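Local coordinates for protein metallo-beta-lactamase FIM-1 (Pseudomonas aeruginosa, PDB 6V3Q) that probably hydrolyses beta-lactam antibiotics to substituted beta-amino acids, using zinc as cofactor, at residues A14-V19 with P155-V160; S24-E29 with T52-P57; R75-T80 with Q96-Y101; H120-D125 with L136-P141. All coordinates share one frame; numbering follows the deposited sequence. Where two conformers were deposited one is given.

Two of the four contacts, 1 and 4, join the two sheets of the metallo-beta-lactamase fold; interactions 2 and 3 belong to the seven-stranded sheet and what adjoins it. Interaction 1 starts from the hairpin turn at one edge of that sheet, interaction 4 from the opposite edge; P155 CG and V137 CG2 bring these two together at 3.9 Å. Interaction 3 lies about 13 Å, centre to centre, from interaction 4, and T100 O is probably hydrogen-bonded to H120 N (3.1 Å). Interactions 2 and 3 meet where T52 CG2 packs on F79 CE1 at 3.4 Å. Interaction 2 comes close to the metal, the W54 side chain being about 8 Å from the zinc ion.

Interaction 1: residues A14-V19 with P155-V160; sequences AITQGV and PEQGIV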
# COMPACT_ATOMS: atom_id res chain seq x y z
N ALA A 14 18.52 4.23 -12.49
CA ALA A 14 19.78 3.62 -12.90
C ALA A 14 20.42 2.91 -11.71
O ALA A 14 20.60 3.51 -10.64
CB ALA A 14 20.73 4.67 -13.47
N ILE A 15 20.76 1.64 -11.89
CA ILE A 15 21.35 0.82 -10.84
C ILE A 15 22.86 0.85 -11.00
O ILE A 15 23.58 1.25 -10.08
CB ILE A 15 20.82 -0.62 -10.90
CG1 ILE A 15 19.32 -0.65 -10.56
CG2 ILE A 15 21.60 -1.52 -9.95
CD1 ILE A 15 19.00 -0.18 -9.16
N THR A 16 23.35 0.41 -12.15
CA THR A 16 24.73 0.61 -12.57
C THR A 16 24.72 0.89 -14.07
O THR A 16 23.65 1.04 -14.68
CB THR A 16 25.60 -0.59 -12.19
OG1 THR A 16 26.98 -0.27 -12.40
CG2 THR A 16 25.25 -1.80 -13.03
N GLN A 17 25.90 0.95 -14.67
CA GLN A 17 25.99 1.22 -16.10
C GLN A 17 25.35 0.08 -16.89
O GLN A 17 25.78 -1.08 -16.79
CB GLN A 17 27.44 1.42 -16.52
CG GLN A 17 27.61 2.05 -17.90
CD GLN A 17 27.52 1.04 -19.03
OE1 GLN A 17 28.07 -0.06 -18.95
NE2 GLN A 17 26.82 1.41 -20.10
N GLY A 18 24.32 0.40 -17.66
CA GLY A 18 23.64 -0.58 -18.48
C GLY A 18 22.59 -1.40 -17.78
O GLY A 18 22.06 -2.35 -18.37
N VAL A 19 22.25 -1.07 -16.53
CA VAL A 19 21.29 -1.83 -15.74
C VAL A 19 20.32 -0.84 -15.10
O VAL A 19 20.73 -0.02 -14.26
CB VAL A 19 21.96 -2.70 -14.67
CG1 VAL A 19 20.93 -3.51 -13.90
CG2 VAL A 19 23.00 -3.62 -15.30
N PRO A 155 26.66 -11.34 -12.90
CA PRO A 155 27.94 -11.50 -12.17
C PRO A 155 29.01 -10.50 -12.58
O PRO A 155 29.82 -10.10 -11.74
CB PRO A 155 28.35 -12.94 -12.52
CG PRO A 155 27.09 -13.62 -12.95
CD PRO A 155 26.30 -12.55 -13.64
N GLU A 156 29.02 -10.08 -13.85
CA GLU A 156 29.99 -9.07 -14.28
C GLU A 156 29.81 -7.76 -13.53
O GLU A 156 30.80 -7.06 -13.27
CB GLU A 156 29.86 -8.84 -15.79
CG GLU A 156 30.64 -9.82 -16.64
CD GLU A 156 30.06 -9.99 -18.03
OE1 GLU A 156 29.66 -11.12 -18.38
OE2 GLU A 156 30.00 -8.99 -18.78
N GLN A 157 28.58 -7.42 -13.16
CA GLN A 157 28.30 -6.18 -12.45
C GLN A 157 27.97 -6.39 -10.98
O GLN A 157 27.68 -5.41 -10.27
CB GLN A 157 27.15 -5.42 -13.13
CG GLN A 157 27.53 -4.76 -14.45
CD GLN A 157 26.81 -5.36 -15.64
OE1 GLN A 157 26.66 -6.58 -15.74
NE2 GLN A 157 26.36 -4.50 -16.55
N GLY A 158 28.02 -7.63 -10.49
CA GLY A 158 27.79 -7.89 -9.08
C GLY A 158 26.37 -7.65 -8.61
O GLY A 158 26.17 -7.20 -7.48
N ILE A 159 25.38 -7.96 -9.44
CA ILE A 159 23.97 -7.72 -9.12
C ILE A 159 23.22 -9.04 -9.16
O ILE A 159 23.38 -9.82 -10.11
CB ILE A 159 23.33 -6.71 -10.09
CG1 ILE A 159 24.10 -5.39 -10.09
CG2 ILE A 159 21.87 -6.48 -9.73
CD1 ILE A 159 23.68 -4.45 -11.18
N VAL A 160 22.41 -9.29 -8.14
CA VAL A 160 21.46 -10.40 -8.13
C VAL A 160 20.06 -9.82 -8.00
O VAL A 160 19.79 -9.01 -7.10
CB VAL A 160 21.74 -11.38 -6.98
CG1 VAL A 160 20.69 -12.49 -6.96
CG2 VAL A 160 23.13 -11.97 -7.12
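The apolar part of this contact is gathered at one methyl, I159 CD1, which meets three side chains of the 14-19 segment. It lies 3.6 Å from T16 CG2 and 3.8 Å from I15 CG2, while V19 CG1 comes up to it tip to tip at 4.0 Å. The I159 chain is extended beyond its beta carbon (chi2 170°), which carries CD1 out to the hairpin, and a long, branched aliphatic chain suits a residue that must span the distance between two backbones. With OG1 of T16 opposite its backbone N (chi1 -170°), CG2 falls between the backbone N and the carbonyl carbon, on the side of I159.

I15 and T16 both face V19, forming a classic beta bulge, and T16 to V19 make a type II turn in which G18 takes the positive phi that suits glycine. This hairpin edge of one sheet of the alpha-beta/beta-alpha sandwich thus approaches strand 159-161 of the other. A G1 bulge opens that strand, G158 and I159 both facing L154.

The polar part rests on Q157. Its chain bends at chi2 and passes T16, CG lying 4.0 Å from T16 CG2, and its amide gives a weak hydrogen bond from NE2 to Q17 O (3.5 Å, 151° at the hydrogen). V19 CG2 packs against the same nitrogen at 3.7 Å, and I15 also leans on M209.

Interaction 2: residues S24-E29 with T52-P57; sequences SMKHME and TAWDDP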
# COMPACT_ATOMS: atom_id res chain seq x y z
N SER A 24 6.81 -0.33 -10.54
CA SER A 24 5.43 -0.03 -10.86
C SER A 24 4.57 -0.26 -9.62
O SER A 24 4.88 -1.12 -8.79
CB SER A 24 4.92 -0.89 -12.03
OG SER A 24 5.10 -2.27 -11.76
N MET A 25 3.49 0.50 -9.52
CA MET A 25 2.61 0.45 -8.36
C MET A 25 1.27 -0.16 -8.74
O MET A 25 0.72 0.14 -9.80
CB MET A 25 2.40 1.85 -7.77
CG MET A 25 3.68 2.66 -7.64
SD MET A 25 4.91 1.89 -6.58
CE MET A 25 4.17 2.11 -4.96
N LYS A 26 0.75 -1.02 -7.86
CA LYS A 26 -0.59 -1.56 -8.00
C LYS A 26 -1.52 -0.80 -7.06
O LYS A 26 -1.23 -0.67 -5.87
CB LYS A 26 -0.63 -3.05 -7.68
CG LYS A 26 -1.81 -3.78 -8.31
CD LYS A 26 -2.51 -4.69 -7.32
CE LYS A 26 -1.52 -5.52 -6.52
NZ LYS A 26 -2.18 -6.59 -5.72
N HIS A 27 -2.60 -0.27 -7.62
CA HIS A 27 -3.59 0.44 -6.82
C HIS A 27 -4.42 -0.56 -6.02
O HIS A 27 -4.91 -1.55 -6.56
CB HIS A 27 -4.49 1.28 -7.72
CG HIS A 27 -5.77 1.73 -7.08
ND1 HIS A 27 -5.84 2.82 -6.23
CD2 HIS A 27 -7.03 1.23 -7.16
CE1 HIS A 27 -7.08 2.97 -5.82
NE2 HIS A 27 -7.82 2.02 -6.36
N MET A 28 -4.57 -0.31 -4.72
CA MET A 28 -5.35 -1.17 -3.85
C MET A 28 -6.66 -0.48 -3.48
O MET A 28 -6.85 0.72 -3.72
CB MET A 28 -4.54 -1.54 -2.60
CG MET A 28 -3.17 -2.14 -2.91
SD MET A 28 -3.08 -3.94 -2.81
CE MET A 28 -4.18 -4.46 -4.13
N GLU A 29 -7.57 -1.26 -2.89
CA GLU A 29 -8.90 -0.73 -2.59
C GLU A 29 -8.87 0.32 -1.49
O GLU A 29 -9.71 1.22 -1.47
CB GLU A 29 -9.85 -1.86 -2.21
CG GLU A 29 -10.59 -2.49 -3.39
CD GLU A 29 -11.90 -3.14 -2.98
OE1 GLU A 29 -12.41 -2.81 -1.89
OE2 GLU A 29 -12.41 -3.97 -3.75
N THR A 52 7.65 -8.15 -15.81
CA THR A 52 6.76 -7.11 -16.30
C THR A 52 6.32 -6.21 -15.15
O THR A 52 6.80 -6.33 -14.02
CB THR A 52 5.54 -7.74 -16.98
OG1 THR A 52 4.70 -8.32 -15.98
CG2 THR A 52 5.97 -8.82 -17.94
N ALA A 53 5.41 -5.29 -15.44
CA ALA A 53 4.74 -4.53 -14.40
C ALA A 53 3.51 -5.32 -13.95
O ALA A 53 3.38 -6.52 -14.22
CB ALA A 53 4.39 -3.14 -14.90
N TRP A 54 2.58 -4.66 -13.27
CA TRP A 54 1.41 -5.37 -12.74
C TRP A 54 0.41 -5.73 -13.83
O TRP A 54 -0.24 -6.78 -13.75
CB TRP A 54 0.74 -4.53 -11.65
CG TRP A 54 1.55 -4.40 -10.40
CD1 TRP A 54 2.43 -3.40 -10.11
CD2 TRP A 54 1.57 -5.29 -9.28
NE1 TRP A 54 2.99 -3.61 -8.87
CE2 TRP A 54 2.48 -4.77 -8.34
CE3 TRP A 54 0.90 -6.48 -8.98
CZ2 TRP A 54 2.74 -5.39 -7.12
CZ3 TRP A 54 1.16 -7.10 -7.76
CH2 TRP A 54 2.07 -6.55 -6.85
N ASP A 55 0.27 -4.88 -14.85
CA ASP A 55 -0.73 -5.10 -15.89
C ASP A 55 -0.14 -4.72 -17.25
O ASP A 55 1.00 -4.28 -17.35
CB ASP A 55 -2.02 -4.33 -15.60
CG ASP A 55 -1.79 -2.83 -15.44
OD1 ASP A 55 -0.71 -2.34 -15.80
OD2 ASP A 55 -2.71 -2.14 -14.94
N ASP A 56 -0.95 -4.88 -18.29
CA ASP A 56 -0.50 -4.56 -19.65
C ASP A 56 -0.16 -3.08 -19.82
O ASP A 56 0.95 -2.79 -20.31
CB ASP A 56 -1.56 -5.00 -20.66
CG ASP A 56 -1.61 -6.51 -20.83
OD1 ASP A 56 -0.56 -7.17 -20.71
OD2 ASP A 56 -2.71 -7.04 -21.10
N PRO A 57 -1.01 -2.12 -19.47
CA PRO A 57 -0.67 -0.71 -19.76
C PRO A 57 0.56 -0.22 -19.02
O PRO A 57 1.29 0.63 -19.55
CB PRO A 57 -1.93 0.05 -19.32
CG PRO A 57 -2.58 -0.83 -18.33
CD PRO A 57 -2.34 -2.22 -18.83
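Joined by a CH-pi contact, K26 and W54 link strand 19-27 to the loop that runs from strand 46-50 into helix 56-68, beside the zinc site of this metallo-beta-lactamase. The W54 side chain lies about 7 Å from that of H83, a zinc ligand, and it also touches D84 and D85 of the short helix 84-87. K26 crosses the indole at about a right angle. Its CB sits over one face, 3.5 Å from the centroid of the five-membered ring and 11° off the normal, and bends at chi2 and chi3 carry the chain on along the six-membered ring, where CE lies over the face, 3.3 Å from CZ3 of W54. A lysine suits this place because its long methylene chain can cover the broad ring.

Indole also supplies a donor, and NE1 of W54 gives a hydrogen bond to S24 O (3.1 Å, 141° at the hydrogen). The oxygen lies practically in the indole plane, yet the donor stands well above the plane of the carbonyl, so the bond does not follow a lone pair. It helps to hold the rotation of the ring against K26. M25, between the two, turns its side chain away, while its carbonyl accepts a bond from Q58. At the start of helix 56-68, D55 is the N-cap, OD1 accepting from the backbone N of Q58.

S24 is small enough to fit closely against the loop: its OG rests 3.3 Å from A53 CB and 3.3 Å from W54 CD1.

Interaction 3: residues R75-T80 with Q96-Y101; sequences RWAVFT and QGIVTY
I98 fills the shallow groove beside the backbone of R75 to A77. Its CG2, set anti to the backbone N (chi1, measured to CG1, is -43°), presses on R75 O at 3.4 Å and stays 4.1 Å from A77 CB. A77 is no more than a low bump, a shape that admits both I98 and L93 of helix 90-95. Further along, the F79 ring comes obliquely against T100, CE2 and CZ both lying 3.9 Å from T100 CB, and CD2 comes to 3.2 Å from Y101 O. T100 gives its carbon side to the ring, its OG1 being bonded to the backbone N of E119.

Strands 74-78 and 99-102 are parallel neighbours, joined by a beta-alpha-beta crossover through helices 84-87 and 90-95. After the first strand comes the HxHxD motif of this superfamily, with the zinc ligands H81 and H83. V99 N gives to R75 O, A77 N to V99 O (2.8 Å) and Y101 N to A77 O (2.8 Å), while F79 N to Y101 O is weak.

On the sheet face carrying W76, V99, V78 and Y101, the indole of W76 lies alongside V99, CD1 against CB at 3.9 Å, and R75 CB covers one indole face. The branched V78 pushes CG2 to 3.7 Å from Y101 O. Y101 sets the edge of its ring beside A77 O, and its broad phenol also meets the ring of H120.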
# COMPACT_ATOMS: atom_id res chain seq x y z
N ARG A 75 13.94 -6.39 -26.63
CA ARG A 75 13.76 -7.48 -27.58
C ARG A 75 13.57 -8.83 -26.91
O ARG A 75 13.02 -9.73 -27.54
CB ARG A 75 14.96 -7.56 -28.54
CG ARG A 75 14.91 -6.53 -29.64
CD ARG A 75 13.58 -6.61 -30.39
NE ARG A 75 13.34 -5.43 -31.21
CZ ARG A 75 13.82 -5.27 -32.44
NH1 ARG A 75 13.55 -4.17 -33.12
NH2 ARG A 75 14.56 -6.23 -33.00
N TRP A 76 14.00 -8.99 -25.67
CA TRP A 76 13.85 -10.24 -24.95
C TRP A 76 13.33 -9.95 -23.55
O TRP A 76 13.55 -8.87 -23.00
CB TRP A 76 15.18 -11.01 -24.87
CG TRP A 76 15.93 -11.03 -26.17
CD1 TRP A 76 15.83 -11.97 -27.15
CD2 TRP A 76 16.87 -10.06 -26.63
NE1 TRP A 76 16.66 -11.65 -28.20
CE2 TRP A 76 17.31 -10.47 -27.90
CE3 TRP A 76 17.38 -8.87 -26.10
CZ2 TRP A 76 18.24 -9.75 -28.65
CZ3 TRP A 76 18.31 -8.15 -26.83
CH2 TRP A 76 18.73 -8.59 -28.10
N ALA A 77 12.63 -10.94 -22.99
CA ALA A 77 12.07 -10.79 -21.65
C ALA A 77 12.08 -12.15 -20.96
O ALA A 77 11.86 -13.19 -21.58
CB ALA A 77 10.66 -10.22 -21.70
N VAL A 78 12.34 -12.12 -19.65
CA VAL A 78 12.28 -13.30 -18.80
C VAL A 78 11.56 -12.92 -17.52
O VAL A 78 11.60 -11.77 -17.07
CB VAL A 78 13.70 -13.86 -18.50
CG1 VAL A 78 14.52 -12.84 -17.73
CG2 VAL A 78 13.61 -15.19 -17.76
N PHE A 79 10.86 -13.89 -16.94
CA PHE A 79 10.05 -13.66 -15.75
C PHE A 79 10.44 -14.68 -14.69
O PHE A 79 10.75 -15.84 -14.99
CB PHE A 79 8.56 -13.76 -16.09
CG PHE A 79 8.23 -13.26 -17.46
CD1 PHE A 79 8.22 -11.91 -17.74
CD2 PHE A 79 7.93 -14.15 -18.48
CE1 PHE A 79 7.92 -11.45 -19.01
CE2 PHE A 79 7.63 -13.70 -19.76
CZ PHE A 79 7.62 -12.34 -20.02
N THR A 80 10.40 -14.24 -13.43
CA THR A 80 10.96 -15.03 -12.34
C THR A 80 9.96 -16.01 -11.72
O THR A 80 10.40 -17.01 -11.14
CB THR A 80 11.53 -14.11 -11.26
OG1 THR A 80 10.51 -13.22 -10.79
CG2 THR A 80 12.68 -13.29 -11.83
N GLN A 96 3.96 -7.14 -29.01
CA GLN A 96 5.02 -6.33 -29.59
C GLN A 96 6.14 -7.16 -30.21
O GLN A 96 7.14 -6.60 -30.65
CB GLN A 96 5.61 -5.39 -28.53
CG GLN A 96 4.68 -4.26 -28.12
CD GLN A 96 4.64 -3.15 -29.16
OE1 GLN A 96 5.59 -2.37 -29.29
NE2 GLN A 96 3.54 -3.06 -29.89
N GLY A 97 6.00 -8.49 -30.23
CA GLY A 97 7.01 -9.34 -30.83
C GLY A 97 8.22 -9.61 -29.96
O GLY A 97 9.25 -10.05 -30.48
N ILE A 98 8.12 -9.36 -28.66
CA ILE A 98 9.24 -9.64 -27.76
C ILE A 98 9.39 -11.15 -27.61
O ILE A 98 8.40 -11.89 -27.55
CB ILE A 98 9.02 -8.96 -26.40
CG1 ILE A 98 8.49 -7.54 -26.57
CG2 ILE A 98 10.31 -8.94 -25.60
CD1 ILE A 98 9.42 -6.63 -27.31
N VAL A 99 10.64 -11.61 -27.57
CA VAL A 99 10.92 -13.02 -27.30
C VAL A 99 10.89 -13.21 -25.79
O VAL A 99 11.68 -12.61 -25.06
CB VAL A 99 12.28 -13.44 -27.88
CG1 VAL A 99 12.43 -14.95 -27.83
CG2 VAL A 99 12.43 -12.92 -29.31
N THR A 100 9.96 -14.04 -25.31
CA THR A 100 9.70 -14.19 -23.89
C THR A 100 10.10 -15.57 -23.41
O THR A 100 9.87 -16.57 -24.09
CB THR A 100 8.22 -13.94 -23.58
OG1 THR A 100 7.42 -14.91 -24.25
CG2 THR A 100 7.81 -12.55 -24.05
N TYR A 101 10.71 -15.62 -22.22
CA TYR A 101 11.15 -16.86 -21.60
C TYR A 101 10.61 -16.96 -20.18
O TYR A 101 10.43 -15.94 -19.50
CB TYR A 101 12.68 -16.96 -21.56
CG TYR A 101 13.37 -17.03 -22.90
CD1 TYR A 101 13.79 -18.24 -23.43
CD2 TYR A 101 13.62 -15.87 -23.63
CE1 TYR A 101 14.43 -18.30 -24.65
CE2 TYR A 101 14.26 -15.93 -24.85
CZ TYR A 101 14.66 -17.14 -25.36
OH TYR A 101 15.29 -17.20 -26.58

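Interaction 4: residues H120-D125 with L136-P141; sequences HDLIFD and LVIFDP
F124 stands its ring crosswise to both I138 and D140, and each uses a different part of it. Over one face lies D140 CB, 3.9 Å from the ring centroid and 13° off the normal, a CH-pi contact. CG of D140 lies opposite its backbone N (chi1 179°), which takes the carboxylate off the ring and leaves the methylene against it; the carboxylate plane is inclined 41° to the ring. An aspartate fits here because its CB offers apolar surface while OD1 makes a weak hydrogen bond to G142 N.

At the rim, I138 O lies in the ring plane, 3.5 Å from F124 CE2, an arrangement that probably places the slightly positive ring hydrogens near the partly negative oxygen. The same CE2 also packs on I138 CG2 at 3.9 Å.

I138 turns its two methyl ends to L122, which crosses it at about a right angle. L122 CD1 meets I138 CG2 at 3.8 Å and its other branch, CD2, reaches I138 CD1 at 4.0 Å. Two branched aliphatic residues crossed in this way suit a buried position.

L122 lies on the segment of edge strand 120-121 and also packs on Y101 of strand 99-102, while I138 belongs to strand 137-139 of the second sheet, where V152 of strand 151-154 adjoins it; helix 185-195 covers F139 and P141 through R195, A188 and V192.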
# COMPACT_ATOMS: atom_id res chain seq x y z
N HIS A 120 8.60 -19.33 -24.68
CA HIS A 120 9.63 -20.36 -24.65
C HIS A 120 9.86 -20.82 -23.22
O HIS A 120 9.85 -20.02 -22.28
CB HIS A 120 10.95 -19.84 -25.23
CG HIS A 120 10.87 -19.50 -26.69
ND1 HIS A 120 10.89 -18.21 -27.16
CD2 HIS A 120 10.78 -20.30 -27.78
CE1 HIS A 120 10.82 -18.22 -28.48
NE2 HIS A 120 10.75 -19.47 -28.88
N ASP A 121 10.07 -22.13 -23.06
CA ASP A 121 10.53 -22.68 -21.79
C ASP A 121 12.04 -22.56 -21.70
O ASP A 121 12.75 -22.87 -22.66
CB ASP A 121 10.11 -24.15 -21.66
CG ASP A 121 8.61 -24.33 -21.62
OD1 ASP A 121 7.89 -23.31 -21.61
OD2 ASP A 121 8.16 -25.49 -21.59
N LEU A 122 12.53 -22.09 -20.56
CA LEU A 122 13.97 -22.07 -20.33
C LEU A 122 14.51 -23.49 -20.24
O LEU A 122 13.84 -24.40 -19.73
CB LEU A 122 14.29 -21.28 -19.06
CG LEU A 122 14.06 -19.77 -19.10
CD1 LEU A 122 14.05 -19.17 -17.71
CD2 LEU A 122 15.12 -19.10 -19.96
N ILE A 123 15.72 -23.68 -20.74
CA ILE A 123 16.39 -24.97 -20.71
C ILE A 123 17.63 -24.82 -19.85
O ILE A 123 18.62 -24.19 -20.26
CB ILE A 123 16.75 -25.48 -22.12
CG1 ILE A 123 15.48 -25.63 -22.96
CG2 ILE A 123 17.50 -26.80 -22.04
CD1 ILE A 123 15.69 -26.38 -24.26
N PHE A 124 17.59 -25.40 -18.65
CA PHE A 124 18.69 -25.30 -17.70
C PHE A 124 19.67 -26.45 -17.89
O PHE A 124 19.29 -27.56 -18.28
CB PHE A 124 18.17 -25.30 -16.27
CG PHE A 124 17.39 -24.07 -15.90
CD1 PHE A 124 16.01 -24.05 -15.95
CD2 PHE A 124 18.05 -22.91 -15.51
CE1 PHE A 124 15.30 -22.91 -15.61
CE2 PHE A 124 17.35 -21.77 -15.17
CZ PHE A 124 15.97 -21.77 -15.22
N ASP A 125 20.94 -26.18 -17.61
CA ASP A 125 21.96 -27.20 -17.67
C ASP A 125 22.03 -27.92 -16.32
O ASP A 125 21.26 -27.65 -15.40
CB ASP A 125 23.31 -26.60 -18.08
CG ASP A 125 23.85 -25.60 -17.06
OD1 ASP A 125 24.99 -25.12 -17.26
OD2 ASP A 125 23.16 -25.30 -16.06
N LEU A 136 23.02 -11.91 -18.67
CA LEU A 136 22.28 -12.44 -17.54
C LEU A 136 22.65 -13.91 -17.34
O LEU A 136 22.80 -14.66 -18.30
CB LEU A 136 20.76 -12.32 -17.74
CG LEU A 136 20.04 -11.05 -18.19
CD1 LEU A 136 18.53 -11.23 -18.05
CD2 LEU A 136 20.49 -9.81 -17.44
N VAL A 137 22.80 -14.31 -16.08
CA VAL A 137 22.78 -15.72 -15.71
C VAL A 137 21.44 -15.99 -15.05
O VAL A 137 21.13 -15.43 -14.00
CB VAL A 137 23.95 -16.09 -14.78
CG1 VAL A 137 23.78 -17.52 -14.28
CG2 VAL A 137 25.27 -15.95 -15.51
N ILE A 138 20.63 -16.83 -15.69
CA ILE A 138 19.34 -17.23 -15.15
C ILE A 138 19.56 -18.53 -14.38
O ILE A 138 20.04 -19.52 -14.94
CB ILE A 138 18.29 -17.41 -16.25
CG1 ILE A 138 18.11 -16.09 -17.02
CG2 ILE A 138 16.97 -17.87 -15.66
CD1 ILE A 138 17.38 -16.24 -18.33
N PHE A 139 19.22 -18.51 -13.09
CA PHE A 139 19.54 -19.59 -12.17
C PHE A 139 18.27 -20.12 -11.53
O PHE A 139 17.39 -19.34 -11.15
CB PHE A 139 20.53 -19.10 -11.10
CG PHE A 139 20.93 -20.15 -10.11
CD1 PHE A 139 21.74 -21.21 -10.48
CD2 PHE A 139 20.50 -20.07 -8.79
CE1 PHE A 139 22.12 -22.17 -9.56
CE2 PHE A 139 20.87 -21.04 -7.87
CZ PHE A 139 21.68 -22.08 -8.25
N ASP A 140 18.18 -21.44 -11.40
CA ASP A 140 17.03 -22.10 -10.80
C ASP A 140 17.42 -22.67 -9.44
O ASP A 140 18.11 -23.70 -9.37
CB ASP A 140 16.51 -23.22 -11.72
CG ASP A 140 15.32 -23.96 -11.13
OD1 ASP A 140 14.67 -23.42 -10.20
OD2 ASP A 140 15.03 -25.08 -11.59
N PRO A 141 17.02 -22.04 -8.34
CA PRO A 141 17.45 -22.49 -7.01
C PRO A 141 16.52 -23.49 -6.33
O PRO A 141 16.84 -23.93 -5.23
CB PRO A 141 17.49 -21.18 -6.22
CG PRO A 141 16.36 -20.39 -6.80
CD PRO A 141 16.25 -20.79 -8.26